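B-agarase (Agarivorans gilvus, PDB 5Z6P) probably hydrolyses beta-glycosidic linkages of agarose, as an agarase of glycoside hydrolase family 50 with an agarase CBM-like domain. Local coordinates at residues W87-L92 with S186-S191; I113-H118 with L178-S183. All blocks are in the same frame, centred on the assembly; numbering follows the deposited sequence.

Interaction 1 (W87-L92 with S186-S191); sequences WDWSDL and SKIELS
Two tryptophans of the loop joining strands 76-81 and 95-103, Trp-87 and Trp-89, meet Ile-188 of strand 185-193 in the agarase CBM-like domain. The contact is entirely apolar and rests on the far corners of the two indoles. CZ3 of Trp-87 lies 3.8 Å from Ile-188 CD1, and CG1 of the same isoleucine follows at 4.1 Å from that CZ3. CH2 of Trp-89 reaches the same methyl, 4.1 Å from Ile-188 CD1. Each tryptophan side chain crosses the isoleucine at about a right angle. In both tryptophans CG stands anti to the carbonyl carbon (chi1 -77° in Trp-87, -71° in Trp-89), which sends both rings out of the loop in the same general direction. The rings are also in touch with each other: Trp-89 CZ2 sits 3.3 Å above the Trp-87 ring plane, offset toward its rim. Behind them Ser-90, second residue of a type I turn from Trp-89 to Leu-92, is tied back to Asp-88 just ahead of the turn: Ser-90 OG donates to the syn lone pair of Asp-88 OD1 at 2.8 Å. The backbone of Trp-87 bonds to Ile-185, while Leu-208 of strand 199-210 packs on Trp-89 and Ile-113 and Ile-115 pack on Ile-188. Just before Ile-188, Ser-186 and Lys-187 both face Phe-116, the mark of a classic beta bulge. Beyond that bulge, the contact is apolar core packing of a beta-rich domain, a loop's tryptophans set against a buried strand isoleucine.

Interaction 2 (I113-H118 with L178-S183); sequences INIFDH and LNIDLS
Asp-117, at the end of strand 109-117, turns its side chain onto Asp-181 and Ile-180 in the loop between strands 168-174 and 185-193. Its CB begins the contact, 3.5 Å from the backbone O of Asp-181. CG lies between the backbone N and the carbonyl carbon (chi1 71°), a rotation that swings the carboxylate across the loop backbone and leaves CG 4.0 Å from Asp-181 CB. At the tip the two oxygens part company. OD2 accepts the backbone N-H of Asp-181 through its anti lone pair, with 2.9 Å from Asp-181 N to Asp-117 OD2 and an angle of 154° at the hydrogen. The same OD2 also rests near two loop carbons, 3.3 Å from Asp-181 CB and 3.8 Å from Ile-180 CB. OD1 instead takes the backbone N of Gly-120, so one buried carboxylate is gripped by two main-chain N-H groups, one from the turn after its own strand and one from the distant loop; both probably help to stabilise its negative charge. One residue before Asp-181, Ile-180 carries the apolar half of the contact. Its extended branch ends in CD1, which packs 4.0 Å from Ile-115 CG2, the two side chains crossing at about a right angle; the backbone O of Ile-115 is a close neighbour of the same methyl. His-123 of strand 122-129 packs on Ile-180, Ile-185 and Ile-188 of strand 185-193 and Val-139 of strand 135-140 pack on Ile-115, and the loop thus lies against strand 109-117 among neighbouring strands.

Interactions 1 and 2 lie within the agarase CBM-like domain, their centres about 6 Å apart. Along the chain, both segments of interaction 2 fall between those of interaction 1: 87-92 comes first, then 113-118, 178-183 and 186-191. Strands 109-117 and 185-193 are antiparallel neighbours, and Glu-189 N probably bonds to Asn-114 O between them at 2.7 Å. The two loops meet as well, through a probable bond of 2.8 Å from Trp-89 N to Leu-182 O. Both contacts therefore fasten non-strand segments onto one pair of strands, tying together parts of the domain distant in sequence.

Interaction 1 (W87-L92 with S186-S191)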
# COMPACT_ATOMS: atom_id res chain seq x y z
N TRP A 87 20.84 21.97 14.04
CA TRP A 87 21.78 21.03 14.64
C TRP A 87 22.84 20.64 13.63
O TRP A 87 22.53 20.40 12.47
CB TRP A 87 21.07 19.77 15.13
CG TRP A 87 20.30 19.89 16.40
CD1 TRP A 87 20.77 20.33 17.60
CD2 TRP A 87 18.94 19.50 16.62
NE1 TRP A 87 19.77 20.27 18.54
CE2 TRP A 87 18.64 19.75 17.96
CE3 TRP A 87 17.95 18.96 15.80
CZ2 TRP A 87 17.39 19.50 18.51
CZ3 TRP A 87 16.70 18.71 16.34
CH2 TRP A 87 16.44 18.98 17.68
N ASP A 88 24.09 20.57 14.08
CA ASP A 88 25.17 20.00 13.29
C ASP A 88 25.55 18.68 13.92
O ASP A 88 26.19 18.66 14.97
CB ASP A 88 26.38 20.94 13.21
CG ASP A 88 27.51 20.38 12.34
OD1 ASP A 88 27.26 19.44 11.55
OD2 ASP A 88 28.65 20.87 12.44
N TRP A 89 25.13 17.59 13.29
CA TRP A 89 25.35 16.26 13.84
C TRP A 89 26.26 15.41 12.94
O TRP A 89 26.33 14.19 13.10
CB TRP A 89 24.01 15.54 14.04
CG TRP A 89 23.20 16.09 15.17
CD1 TRP A 89 23.60 16.98 16.11
CD2 TRP A 89 21.83 15.77 15.49
NE1 TRP A 89 22.58 17.25 16.99
CE2 TRP A 89 21.48 16.52 16.62
CE3 TRP A 89 20.88 14.93 14.92
CZ2 TRP A 89 20.22 16.46 17.20
CZ3 TRP A 89 19.62 14.87 15.49
CH2 TRP A 89 19.31 15.63 16.62
N SER A 90 26.96 16.06 12.01
CA SER A 90 27.79 15.36 11.03
C SER A 90 29.18 15.00 11.55
O SER A 90 29.97 14.37 10.86
CB SER A 90 27.93 16.22 9.76
OG SER A 90 28.51 17.47 10.06
N ASP A 91 29.47 15.41 12.78
CA ASP A 91 30.78 15.18 13.37
C ASP A 91 30.74 14.09 14.44
O ASP A 91 31.70 13.92 15.17
CB ASP A 91 31.32 16.48 13.98
CG ASP A 91 30.40 17.04 15.07
OD1 ASP A 91 29.18 17.16 14.82
OD2 ASP A 91 30.90 17.34 16.18
N LEU A 92 29.63 13.37 14.52
CA LEU A 92 29.41 12.45 15.63
C LEU A 92 29.80 11.01 15.31
O LEU A 92 29.79 10.15 16.19
CB LEU A 92 27.94 12.50 16.05
CG LEU A 92 27.35 13.88 16.35
CD1 LEU A 92 25.86 13.77 16.61
CD2 LEU A 92 28.05 14.52 17.54
N SER A 186 17.07 20.79 10.86
CA SER A 186 16.24 21.92 11.27
C SER A 186 14.97 21.56 12.07
O SER A 186 14.41 22.42 12.74
CB SER A 186 15.84 22.74 10.05
OG SER A 186 15.06 21.97 9.15
N LYS A 187 14.52 20.32 12.00
CA LYS A 187 13.28 19.95 12.66
C LYS A 187 13.12 18.44 12.79
O LYS A 187 13.49 17.69 11.89
CB LYS A 187 12.08 20.51 11.89
CG LYS A 187 10.73 20.16 12.50
CD LYS A 187 9.59 20.29 11.49
CE LYS A 187 9.21 21.73 11.26
NZ LYS A 187 8.02 21.81 10.34
N ILE A 188 12.56 18.00 13.91
CA ILE A 188 12.10 16.63 14.04
C ILE A 188 10.60 16.62 14.33
O ILE A 188 10.13 17.38 15.17
CB ILE A 188 12.87 15.89 15.14
CG1 ILE A 188 14.34 15.76 14.75
CG2 ILE A 188 12.26 14.52 15.37
CD1 ILE A 188 15.25 15.28 15.84
N GLU A 189 9.86 15.78 13.63
CA GLU A 189 8.43 15.65 13.88
C GLU A 189 8.04 14.25 14.31
O GLU A 189 8.29 13.27 13.61
CB GLU A 189 7.63 16.04 12.64
CG GLU A 189 6.13 15.78 12.80
CD GLU A 189 5.39 15.86 11.49
OE1 GLU A 189 6.05 15.77 10.44
OE2 GLU A 189 4.15 16.02 11.52
N LEU A 190 7.43 14.18 15.49
CA LEU A 190 6.81 12.95 15.99
C LEU A 190 5.32 12.97 15.62
O LEU A 190 4.55 13.71 16.19
CB LEU A 190 6.98 12.83 17.51
CG LEU A 190 8.32 13.23 18.16
CD1 LEU A 190 8.32 12.92 19.64
CD2 LEU A 190 9.53 12.60 17.50
N SER A 191 4.95 12.14 14.66
CA SER A 191 3.63 12.19 14.04
C SER A 191 2.82 10.95 14.36
O SER A 191 3.30 9.81 14.27
CB SER A 191 3.76 12.36 12.51
OG SER A 191 2.57 12.01 11.83

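Interaction 2 (I113-H118 with L178-S183)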
# COMPACT_ATOMS: atom_id res chain seq x y z
N ILE A 113 8.63 9.19 12.91
CA ILE A 113 9.65 10.17 13.24
C ILE A 113 10.18 10.71 11.94
O ILE A 113 10.87 10.00 11.19
CB ILE A 113 10.82 9.58 14.07
CG1 ILE A 113 10.32 8.93 15.36
CG2 ILE A 113 11.86 10.65 14.36
CD1 ILE A 113 10.31 7.40 15.33
N ASN A 114 9.84 11.96 11.65
CA ASN A 114 10.26 12.61 10.43
C ASN A 114 11.32 13.64 10.77
O ASN A 114 11.08 14.56 11.54
CB ASN A 114 9.07 13.25 9.72
CG ASN A 114 7.95 12.27 9.47
OD1 ASN A 114 8.19 11.11 9.18
ND2 ASN A 114 6.72 12.73 9.59
N ILE A 115 12.50 13.46 10.21
CA ILE A 115 13.61 14.35 10.47
C ILE A 115 13.96 15.15 9.21
O ILE A 115 14.22 14.57 8.15
CB ILE A 115 14.81 13.56 10.97
CG1 ILE A 115 14.35 12.68 12.14
CG2 ILE A 115 15.93 14.48 11.36
CD1 ILE A 115 15.37 11.73 12.64
N PHE A 116 13.93 16.47 9.33
CA PHE A 116 14.08 17.37 8.19
C PHE A 116 15.41 18.11 8.23
O PHE A 116 15.83 18.55 9.30
CB PHE A 116 12.94 18.40 8.16
CG PHE A 116 11.57 17.80 8.07
CD1 PHE A 116 10.92 17.36 9.21
CD2 PHE A 116 10.92 17.71 6.86
CE1 PHE A 116 9.66 16.81 9.14
CE2 PHE A 116 9.65 17.16 6.78
CZ PHE A 116 9.02 16.71 7.92
N ASP A 117 16.08 18.27 7.09
CA ASP A 117 17.28 19.10 7.08
C ASP A 117 16.97 20.48 6.50
O ASP A 117 15.88 20.72 6.00
CB ASP A 117 18.44 18.40 6.34
CG ASP A 117 18.24 18.32 4.82
OD1 ASP A 117 17.30 18.91 4.26
OD2 ASP A 117 19.07 17.63 4.19
N HIS A 118 17.95 21.38 6.56
CA HIS A 118 17.79 22.74 6.07
C HIS A 118 17.41 22.81 4.59
O HIS A 118 16.76 23.75 4.17
CB HIS A 118 19.09 23.53 6.28
CG HIS A 118 18.96 24.98 5.94
ND1 HIS A 118 19.03 25.46 4.65
CD2 HIS A 118 18.76 26.07 6.74
CE1 HIS A 118 18.88 26.78 4.66
NE2 HIS A 118 18.71 27.17 5.91
N LEU A 178 17.26 8.46 2.65
CA LEU A 178 17.94 7.71 3.68
C LEU A 178 19.04 8.53 4.32
O LEU A 178 19.24 8.49 5.53
CB LEU A 178 18.52 6.43 3.09
CG LEU A 178 19.05 5.43 4.10
CD1 LEU A 178 17.89 4.75 4.79
CD2 LEU A 178 19.95 4.42 3.41
N ASN A 179 19.77 9.25 3.50
CA ASN A 179 20.87 10.07 3.99
C ASN A 179 20.60 11.54 3.72
O ASN A 179 20.48 11.95 2.57
CB ASN A 179 22.19 9.63 3.35
CG ASN A 179 22.59 8.23 3.75
OD1 ASN A 179 23.00 7.99 4.89
ND2 ASN A 179 22.46 7.29 2.83
N ILE A 180 20.48 12.31 4.79
CA ILE A 180 20.16 13.73 4.69
C ILE A 180 21.36 14.55 5.12
O ILE A 180 22.34 14.01 5.64
CB ILE A 180 18.93 14.11 5.55
CG1 ILE A 180 19.20 13.83 7.02
CG2 ILE A 180 17.68 13.39 5.07
CD1 ILE A 180 18.04 14.15 7.93
N ASP A 181 21.30 15.86 4.91
CA ASP A 181 22.38 16.73 5.34
C ASP A 181 22.41 16.87 6.86
O ASP A 181 21.72 17.71 7.43
CB ASP A 181 22.26 18.10 4.67
CG ASP A 181 23.39 19.03 5.06
OD1 ASP A 181 24.37 18.57 5.68
OD2 ASP A 181 23.28 20.23 4.74
N LEU A 182 23.23 16.06 7.50
CA LEU A 182 23.33 16.00 8.95
C LEU A 182 24.01 17.24 9.55
O LEU A 182 24.04 17.40 10.76
CB LEU A 182 24.10 14.75 9.36
CG LEU A 182 23.58 13.44 8.79
CD1 LEU A 182 24.54 12.30 9.07
CD2 LEU A 182 22.20 13.14 9.36
N SER A 183 24.54 18.10 8.70
CA SER A 183 25.22 19.30 9.15
C SER A 183 24.23 20.42 9.43
O SER A 183 24.57 21.42 10.06
CB SER A 183 26.25 19.75 8.11
OG SER A 183 25.61 20.07 6.88